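Local atomic coordinates of techylectin-5A (Tachypleus tridentatus, PDB entry 1JC9), a protein that agglutinates bacteria and human erythrocytes as a calcium-binding lectin of innate immunity, recognising acetyl groups on the cells it gathers. Residues 47-52 with 76-81; 87-92 with 138-143. One frame throughout, in Å; residues are numbered along the deposited sequence.

Contact 1. Residues 47-52 with 76-81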
ATOM      1  N   THR A  47      -0.782  13.107 -15.042  1.00 21.30           N
ATOM      2  CA  THR A  47      -0.244  11.758 -14.864  1.00 19.51           C
ATOM      3  C   THR A  47      -0.443  11.154 -13.473  1.00 20.41           C
ATOM      4  O   THR A  47      -0.230   9.949 -13.279  1.00 19.81           O
ATOM      5  CB  THR A  47       1.269  11.723 -15.189  1.00 21.56           C
ATOM      6  OG1 THR A  47       1.991  12.505 -14.225  1.00 20.93           O
ATOM      7  CG2 THR A  47       1.521  12.283 -16.588  1.00 19.60           C
ATOM      8  N   ASP A  48      -0.832  11.987 -12.512  1.00 17.98           N
ATOM      9  CA  ASP A  48      -1.071  11.536 -11.143  1.00 18.79           C
ATOM     10  C   ASP A  48      -1.772  12.639 -10.358  1.00 19.08           C
ATOM     11  O   ASP A  48      -2.130  13.671 -10.916  1.00 19.19           O
ATOM     12  CB  ASP A  48       0.247  11.157 -10.447  1.00 17.24           C
ATOM     13  CG  ASP A  48       1.218  12.324 -10.348  1.00 19.03           C
ATOM     14  OD1 ASP A  48       0.752  13.482 -10.296  1.00 18.03           O
ATOM     15  OD2 ASP A  48       2.447  12.083 -10.307  1.00 18.20           O
ATOM     16  N   CYS A  49      -1.962  12.431  -9.060  1.00 19.81           N
ATOM     17  CA  CYS A  49      -2.632  13.429  -8.240  1.00 19.32           C
ATOM     18  C   CYS A  49      -1.845  14.724  -8.012  1.00 20.41           C
ATOM     19  O   CYS A  49      -2.441  15.762  -7.734  1.00 21.31           O
ATOM     20  CB  CYS A  49      -3.015  12.822  -6.900  1.00 18.11           C
ATOM     21  SG  CYS A  49      -4.256  11.501  -7.020  1.00 17.76           S
ATOM     22  N   ALA A  50      -0.518  14.672  -8.107  1.00 19.61           N
ATOM     23  CA  ALA A  50       0.280  15.885  -7.930  1.00 21.04           C
ATOM     24  C   ALA A  50      -0.038  16.821  -9.095  1.00 23.33           C
ATOM     25  O   ALA A  50      -0.173  18.032  -8.909  1.00 23.77           O
ATOM     26  CB  ALA A  50       1.773  15.546  -7.915  1.00 21.32           C
ATOM     27  N   ASP A  51      -0.154  16.252 -10.298  1.00 22.63           N
ATOM     28  CA  ASP A  51      -0.486  17.030 -11.486  1.00 24.06           C
ATOM     29  C   ASP A  51      -1.884  17.618 -11.333  1.00 25.53           C
ATOM     30  O   ASP A  51      -2.125  18.778 -11.677  1.00 25.83           O
ATOM     31  CB  ASP A  51      -0.463  16.157 -12.748  1.00 24.35           C
ATOM     32  CG  ASP A  51       0.941  15.835 -13.216  1.00 23.49           C
ATOM     33  OD1 ASP A  51       1.902  16.425 -12.686  1.00 22.83           O
ATOM     34  OD2 ASP A  51       1.080  14.996 -14.130  1.00 25.06           O
ATOM     35  N   ILE A  52      -2.806  16.807 -10.824  1.00 25.72           N
ATOM     36  CA  ILE A  52      -4.185  17.248 -10.618  1.00 27.76           C
ATOM     37  C   ILE A  52      -4.207  18.470  -9.703  1.00 28.80           C
ATOM     38  O   ILE A  52      -4.957  19.420  -9.937  1.00 28.08           O
ATOM     39  CB  ILE A  52      -5.045  16.130  -9.972  1.00 26.82           C
ATOM     40  CG1 ILE A  52      -5.215  14.960 -10.947  1.00 26.60           C
ATOM     41  CG2 ILE A  52      -6.401  16.682  -9.557  1.00 24.93           C
ATOM     42  CD1 ILE A  52      -6.116  15.252 -12.120  1.00 26.54           C
ATOM     43  N   LEU A  76      -6.864   5.734 -15.548  1.00 20.85           N
ATOM     44  CA  LEU A  76      -7.354   5.154 -14.306  1.00 22.33           C
ATOM     45  C   LEU A  76      -8.046   6.170 -13.433  1.00 22.10           C
ATOM     46  O   LEU A  76      -7.736   7.362 -13.490  1.00 19.38           O
ATOM     47  CB  LEU A  76      -6.182   4.611 -13.474  1.00 25.04           C
ATOM     48  CG  LEU A  76      -4.965   4.017 -14.169  1.00 27.06           C
ATOM     49  CD1 LEU A  76      -3.776   4.038 -13.221  1.00 28.56           C
ATOM     50  CD2 LEU A  76      -5.286   2.603 -14.634  1.00 28.47           C
ATOM     51  N   ASN A  77      -8.972   5.680 -12.615  1.00 21.94           N
ATOM     52  CA  ASN A  77      -9.647   6.521 -11.643  1.00 23.24           C
ATOM     53  C   ASN A  77      -8.884   6.240 -10.358  1.00 22.52           C
ATOM     54  O   ASN A  77      -8.803   5.093  -9.914  1.00 23.37           O
ATOM     55  CB  ASN A  77     -11.112   6.122 -11.452  1.00 26.48           C
ATOM     56  CG  ASN A  77     -12.019   6.727 -12.498  1.00 29.77           C
ATOM     57  OD1 ASN A  77     -11.915   7.912 -12.813  1.00 31.32           O
ATOM     58  ND2 ASN A  77     -12.927   5.920 -13.034  1.00 32.62           N
ATOM     59  N   VAL A  78      -8.303   7.275  -9.771  1.00 21.20           N
ATOM     60  CA  VAL A  78      -7.560   7.099  -8.537  1.00 20.46           C
ATOM     61  C   VAL A  78      -8.099   8.042  -7.477  1.00 21.79           C
ATOM     62  O   VAL A  78      -8.752   9.040  -7.791  1.00 21.17           O
ATOM     63  CB  VAL A  78      -6.054   7.399  -8.730  1.00 18.39           C
ATOM     64  CG1 VAL A  78      -5.458   6.443  -9.740  1.00 19.09           C
ATOM     65  CG2 VAL A  78      -5.861   8.844  -9.184  1.00 16.83           C
ATOM     66  N   TYR A  79      -7.837   7.722  -6.217  1.00 21.27           N
ATOM     67  CA  TYR A  79      -8.278   8.596  -5.152  1.00 20.63           C
ATOM     68  C   TYR A  79      -7.126   9.516  -4.803  1.00 19.78           C
ATOM     69  O   TYR A  79      -6.008   9.066  -4.542  1.00 19.19           O
ATOM     70  CB  TYR A  79      -8.703   7.809  -3.916  1.00 22.01           C
ATOM     71  CG  TYR A  79      -9.338   8.698  -2.878  1.00 24.16           C
ATOM     72  CD1 TYR A  79      -8.557   9.471  -2.016  1.00 24.78           C
ATOM     73  CD2 TYR A  79     -10.724   8.809  -2.792  1.00 25.11           C
ATOM     74  CE1 TYR A  79      -9.144  10.335  -1.093  1.00 26.17           C
ATOM     75  CE2 TYR A  79     -11.320   9.667  -1.876  1.00 27.74           C
ATOM     76  CZ  TYR A  79     -10.527  10.425  -1.032  1.00 27.91           C
ATOM     77  OH  TYR A  79     -11.126  11.275  -0.133  1.00 31.55           O
ATOM     78  N   CYS A  80      -7.402  10.813  -4.816  1.00 18.93           N
ATOM     79  CA  CYS A  80      -6.394  11.806  -4.500  1.00 19.01           C
ATOM     80  C   CYS A  80      -6.615  12.401  -3.112  1.00 19.48           C
ATOM     81  O   CYS A  80      -7.692  12.905  -2.808  1.00 19.74           O
ATOM     82  CB  CYS A  80      -6.433  12.946  -5.518  1.00 17.70           C
ATOM     83  SG  CYS A  80      -5.994  12.514  -7.228  1.00 18.71           S
ATOM     84  N   ASP A  81      -5.593  12.317  -2.269  1.00 19.42           N
ATOM     85  CA  ASP A  81      -5.651  12.899  -0.936  1.00 20.42           C
ATOM     86  C   ASP A  81      -5.025  14.278  -1.131  1.00 21.03           C
ATOM     87  O   ASP A  81      -3.813  14.391  -1.324  1.00 20.07           O
ATOM     88  CB  ASP A  81      -4.812  12.075   0.042  1.00 20.66           C
ATOM     89  CG  ASP A  81      -4.642  12.756   1.392  1.00 21.81           C
ATOM     90  OD1 ASP A  81      -5.054  13.930   1.541  1.00 21.10           O
ATOM     91  OD2 ASP A  81      -4.080  12.115   2.302  1.00 21.56           O
TER

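Contact 2. Residues 87-92 with 138-143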
ATOM      1  N   GLY A  87      -1.148  17.942   0.157  1.00 25.97           N
ATOM      2  CA  GLY A  87      -1.911  17.246  -0.863  1.00 24.91           C
ATOM      3  C   GLY A  87      -1.086  16.727  -2.026  1.00 23.54           C
ATOM      4  O   GLY A  87       0.146  16.699  -1.976  1.00 22.19           O
ATOM      5  N   GLY A  88      -1.779  16.299  -3.076  1.00 23.79           N
ATOM      6  CA  GLY A  88      -1.105  15.784  -4.254  1.00 22.12           C
ATOM      7  C   GLY A  88      -0.739  14.318  -4.143  1.00 21.70           C
ATOM      8  O   GLY A  88       0.034  13.808  -4.960  1.00 20.49           O
ATOM      9  N   TRP A  89      -1.296  13.635  -3.144  1.00 19.47           N
ATOM     10  CA  TRP A  89      -1.008  12.217  -2.931  1.00 17.86           C
ATOM     11  C   TRP A  89      -1.952  11.305  -3.698  1.00 17.21           C
ATOM     12  O   TRP A  89      -3.167  11.506  -3.687  1.00 18.74           O
ATOM     13  CB  TRP A  89      -1.108  11.850  -1.444  1.00 17.86           C
ATOM     14  CG  TRP A  89      -0.183  12.588  -0.527  1.00 19.49           C
ATOM     15  CD1 TRP A  89      -0.465  13.723   0.185  1.00 19.73           C
ATOM     16  CD2 TRP A  89       1.167  12.228  -0.190  1.00 18.85           C
ATOM     17  NE1 TRP A  89       0.624  14.087   0.946  1.00 19.66           N
ATOM     18  CE2 TRP A  89       1.638  13.188   0.734  1.00 19.19           C
ATOM     19  CE3 TRP A  89       2.021  11.185  -0.578  1.00 18.07           C
ATOM     20  CZ2 TRP A  89       2.930  13.138   1.279  1.00 19.24           C
ATOM     21  CZ3 TRP A  89       3.308  11.135  -0.035  1.00 18.83           C
ATOM     22  CH2 TRP A  89       3.747  12.107   0.883  1.00 17.08           C
ATOM     23  N   THR A  90      -1.394  10.303  -4.368  1.00 17.58           N
ATOM     24  CA  THR A  90      -2.212   9.341  -5.097  1.00 16.86           C
ATOM     25  C   THR A  90      -2.296   8.146  -4.161  1.00 16.70           C
ATOM     26  O   THR A  90      -1.278   7.547  -3.821  1.00 17.42           O
ATOM     27  CB  THR A  90      -1.553   8.905  -6.423  1.00 16.03           C
ATOM     28  OG1 THR A  90      -1.344  10.055  -7.248  1.00 17.28           O
ATOM     29  CG2 THR A  90      -2.439   7.915  -7.165  1.00 14.80           C
ATOM     30  N   VAL A  91      -3.503   7.806  -3.726  1.00 16.77           N
ATOM     31  CA  VAL A  91      -3.669   6.695  -2.800  1.00 18.22           C
ATOM     32  C   VAL A  91      -3.653   5.370  -3.547  1.00 17.59           C
ATOM     33  O   VAL A  91      -4.343   5.215  -4.554  1.00 17.49           O
ATOM     34  CB  VAL A  91      -4.987   6.841  -2.002  1.00 17.98           C
ATOM     35  CG1 VAL A  91      -5.117   5.714  -0.987  1.00 18.82           C
ATOM     36  CG2 VAL A  91      -5.013   8.197  -1.293  1.00 19.21           C
ATOM     37  N   ILE A  92      -2.858   4.418  -3.059  1.00 16.64           N
ATOM     38  CA  ILE A  92      -2.767   3.119  -3.711  1.00 16.92           C
ATOM     39  C   ILE A  92      -3.333   1.977  -2.873  1.00 17.06           C
ATOM     40  O   ILE A  92      -3.484   0.864  -3.373  1.00 16.60           O
ATOM     41  CB  ILE A  92      -1.300   2.774  -4.101  1.00 18.22           C
ATOM     42  CG1 ILE A  92      -0.437   2.611  -2.849  1.00 17.76           C
ATOM     43  CG2 ILE A  92      -0.730   3.863  -5.006  1.00 17.44           C
ATOM     44  CD1 ILE A  92       0.989   2.149  -3.148  1.00 19.18           C
ATOM     45  N   ASN A 138      10.233   9.535 -10.162  1.00 21.72           N
ATOM     46  CA  ASN A 138      10.613   9.191  -8.795  1.00 22.83           C
ATOM     47  C   ASN A 138       9.595   9.595  -7.733  1.00 20.95           C
ATOM     48  O   ASN A 138       9.269  10.769  -7.575  1.00 20.77           O
ATOM     49  CB  ASN A 138      11.989   9.783  -8.482  1.00 23.11           C
ATOM     50  CG  ASN A 138      12.609   9.185  -7.236  1.00 26.72           C
ATOM     51  OD1 ASN A 138      12.426   8.005  -6.942  1.00 27.61           O
ATOM     52  ND2 ASN A 138      13.363   9.994  -6.504  1.00 27.39           N
ATOM     53  N   TYR A 139       9.104   8.601  -7.000  1.00 19.48           N
ATOM     54  CA  TYR A 139       8.110   8.821  -5.957  1.00 19.48           C
ATOM     55  C   TYR A 139       8.564   8.415  -4.568  1.00 19.32           C
ATOM     56  O   TYR A 139       9.479   7.609  -4.402  1.00 20.78           O
ATOM     57  CB  TYR A 139       6.831   8.020  -6.243  1.00 17.95           C
ATOM     58  CG  TYR A 139       6.004   8.501  -7.402  1.00 15.52           C
ATOM     59  CD1 TYR A 139       6.306   8.127  -8.709  1.00 16.85           C
ATOM     60  CD2 TYR A 139       4.915   9.341  -7.191  1.00 14.97           C
ATOM     61  CE1 TYR A 139       5.538   8.582  -9.781  1.00 18.46           C
ATOM     62  CE2 TYR A 139       4.146   9.803  -8.247  1.00 18.38           C
ATOM     63  CZ  TYR A 139       4.460   9.422  -9.538  1.00 17.63           C
ATOM     64  OH  TYR A 139       3.695   9.896 -10.572  1.00 18.01           O
ATOM     65  N   MET A 140       7.904   8.991  -3.570  1.00 19.40           N
ATOM     66  CA  MET A 140       8.150   8.627  -2.184  1.00 20.07           C
ATOM     67  C   MET A 140       6.805   8.052  -1.756  1.00 18.70           C
ATOM     68  O   MET A 140       5.766   8.431  -2.305  1.00 19.21           O
ATOM     69  CB  MET A 140       8.511   9.845  -1.323  1.00 23.60           C
ATOM     70  CG  MET A 140       7.456  10.935  -1.248  1.00 26.69           C
ATOM     71  SD  MET A 140       7.895  12.194  -0.012  1.00 35.45           S
ATOM     72  CE  MET A 140       9.515  12.679  -0.582  1.00 29.41           C
ATOM     73  N   ILE A 141       6.813   7.115  -0.819  1.00 17.95           N
ATOM     74  CA  ILE A 141       5.564   6.536  -0.357  1.00 17.41           C
ATOM     75  C   ILE A 141       5.336   6.948   1.086  1.00 18.11           C
ATOM     76  O   ILE A 141       6.269   7.010   1.882  1.00 19.46           O
ATOM     77  CB  ILE A 141       5.567   4.981  -0.465  1.00 16.38           C
ATOM     78  CG1 ILE A 141       4.240   4.425   0.057  1.00 17.37           C
ATOM     79  CG2 ILE A 141       6.725   4.389   0.321  1.00 14.72           C
ATOM     80  CD1 ILE A 141       4.064   2.941  -0.175  1.00 19.16           C
ATOM     81  N   ARG A 142       4.090   7.260   1.415  1.00 18.77           N
ATOM     82  CA  ARG A 142       3.757   7.646   2.776  1.00 18.61           C
ATOM     83  C   ARG A 142       2.725   6.686   3.355  1.00 18.42           C
ATOM     84  O   ARG A 142       1.753   6.338   2.686  1.00 16.80           O
ATOM     85  CB  ARG A 142       3.207   9.079   2.807  1.00 18.56           C
ATOM     86  CG  ARG A 142       2.666   9.491   4.170  1.00 20.58           C
ATOM     87  CD  ARG A 142       2.251  10.968   4.233  1.00 20.82           C
ATOM     88  NE  ARG A 142       1.530  11.229   5.479  1.00 25.33           N
ATOM     89  CZ  ARG A 142       1.897  12.117   6.396  1.00 22.92           C
ATOM     90  NH1 ARG A 142       2.984  12.854   6.220  1.00 25.29           N
ATOM     91  NH2 ARG A 142       1.180  12.252   7.502  1.00 25.16           N
ATOM     92  N   PHE A 143       2.956   6.246   4.589  1.00 18.76           N
ATOM     93  CA  PHE A 143       2.027   5.361   5.284  1.00 19.76           C
ATOM     94  C   PHE A 143       1.334   6.180   6.370  1.00 20.45           C
ATOM     95  O   PHE A 143       1.999   6.790   7.201  1.00 21.58           O
ATOM     96  CB  PHE A 143       2.749   4.194   5.979  1.00 18.97           C
ATOM     97  CG  PHE A 143       3.342   3.175   5.038  1.00 19.55           C
ATOM     98  CD1 PHE A 143       4.610   3.361   4.491  1.00 18.81           C
ATOM     99  CD2 PHE A 143       2.642   2.012   4.727  1.00 17.01           C
ATOM    100  CE1 PHE A 143       5.176   2.401   3.653  1.00 19.63           C
ATOM    101  CE2 PHE A 143       3.198   1.048   3.889  1.00 18.34           C
ATOM    102  CZ  PHE A 143       4.466   1.243   3.352  1.00 17.81           C
TER

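Contact 1. Residues 47-52 with 76-81
C49 and C80 join their SG atoms in a disulfide, the covalent tie between the first turn of helix 49-54 and strand 76-81, near the start of the modelled chain in the fibrinogen C-terminal fold. SG of C49 and SG of C80 are 2.0 Å apart, and a chi3 of -83° sets the two CB-SG bonds nearly perpendicular when projected along the S-S bond. Both cysteines turn SG anti to their own carbonyl carbon (chi1 -65° in each), and the CA atoms of C49 and C80 lie 5.5 Å apart. Beside the bridge, CG2 of V78 lies 3.8 Å from SG of C49. A beta-branched valine suits a strand, and here it gives the sulfur an apolar neighbour in a buried place. The polar groups at the start of the helix find partners both within the turn and in neighbouring parts of the fold. C49 N donates to OG1 of T90 on the adjoining strand. D48, short and acidic, is the N-cap: its OD1 takes the amide of D51 nearly along the C-O axis and that of A50 more weakly. The other oxygen, OD2, pairs with R137 in a salt bridge, so the cap is itself held in place. Just before it, T47 is tied forward to D51, whose OD2 receives two bonds: T47 N on the anti lone pair at 2.8 Å, and T47 OG1 from above the carboxylate plane at 2.7 Å.

Contact 2. Residues 87-92 with 138-143
The extended side chain of R142 crosses the indole of W89 at about a right angle, laying its methylenes rather than its charge against the ring. CD stands over one face, offset toward the rim and 4.1 Å from the centroid of the six-membered ring of W89, a CH-pi contact; CB comes to 3.5 Å from CZ3 of W89. With CG anti to the backbone N (chi1 172°) and the chain straight as far as NE, the guanidinium is carried past the ring, its plane turned 57° from the indole, to a salt bridge between NE and D144. M140 approaches obliquely, its SD 4.2 Å from CH2 of W89, a Met-aromatic contact that suits a pliant, polarisable side chain. The partners belong to strands 89-95 and 139-146 of the domain's antiparallel sheet, which are not paired directly: each pairs with strand 250-261, and their short axes cross at -64°. Large side chains therefore span the 8.9 Å between these axes. Farther along, the branched aliphatics I92 and I141 meet through their CD1 methyls at 4.3 Å. On the five-membered ring of W89, NE1 donates to the carbonyl O of T84, which satisfies the buried indole's polar atom.

Overall arrangement
From the start of the modelled part, the chain enters helix 49-54, runs through strand 61-65 and helix 70-73, and returns along strand 76-81, where contact 1 closes the first loop. A short turn then leads into strand 89-95, the antiparallel neighbour of 76-81, and contact 2 opens. Its longer loop, with helices 109-114 and 127-136, closes at strand 139-146. The loops follow in series, neither enclosing nor crossing the other, and their contacts lie with centres about 10 Å apart. Y79 O and V91 N join them through the sheet, while Y139 OH reaches D48 OD2, so that the N-terminal helical turn, two early strands and strand 139-146 meet.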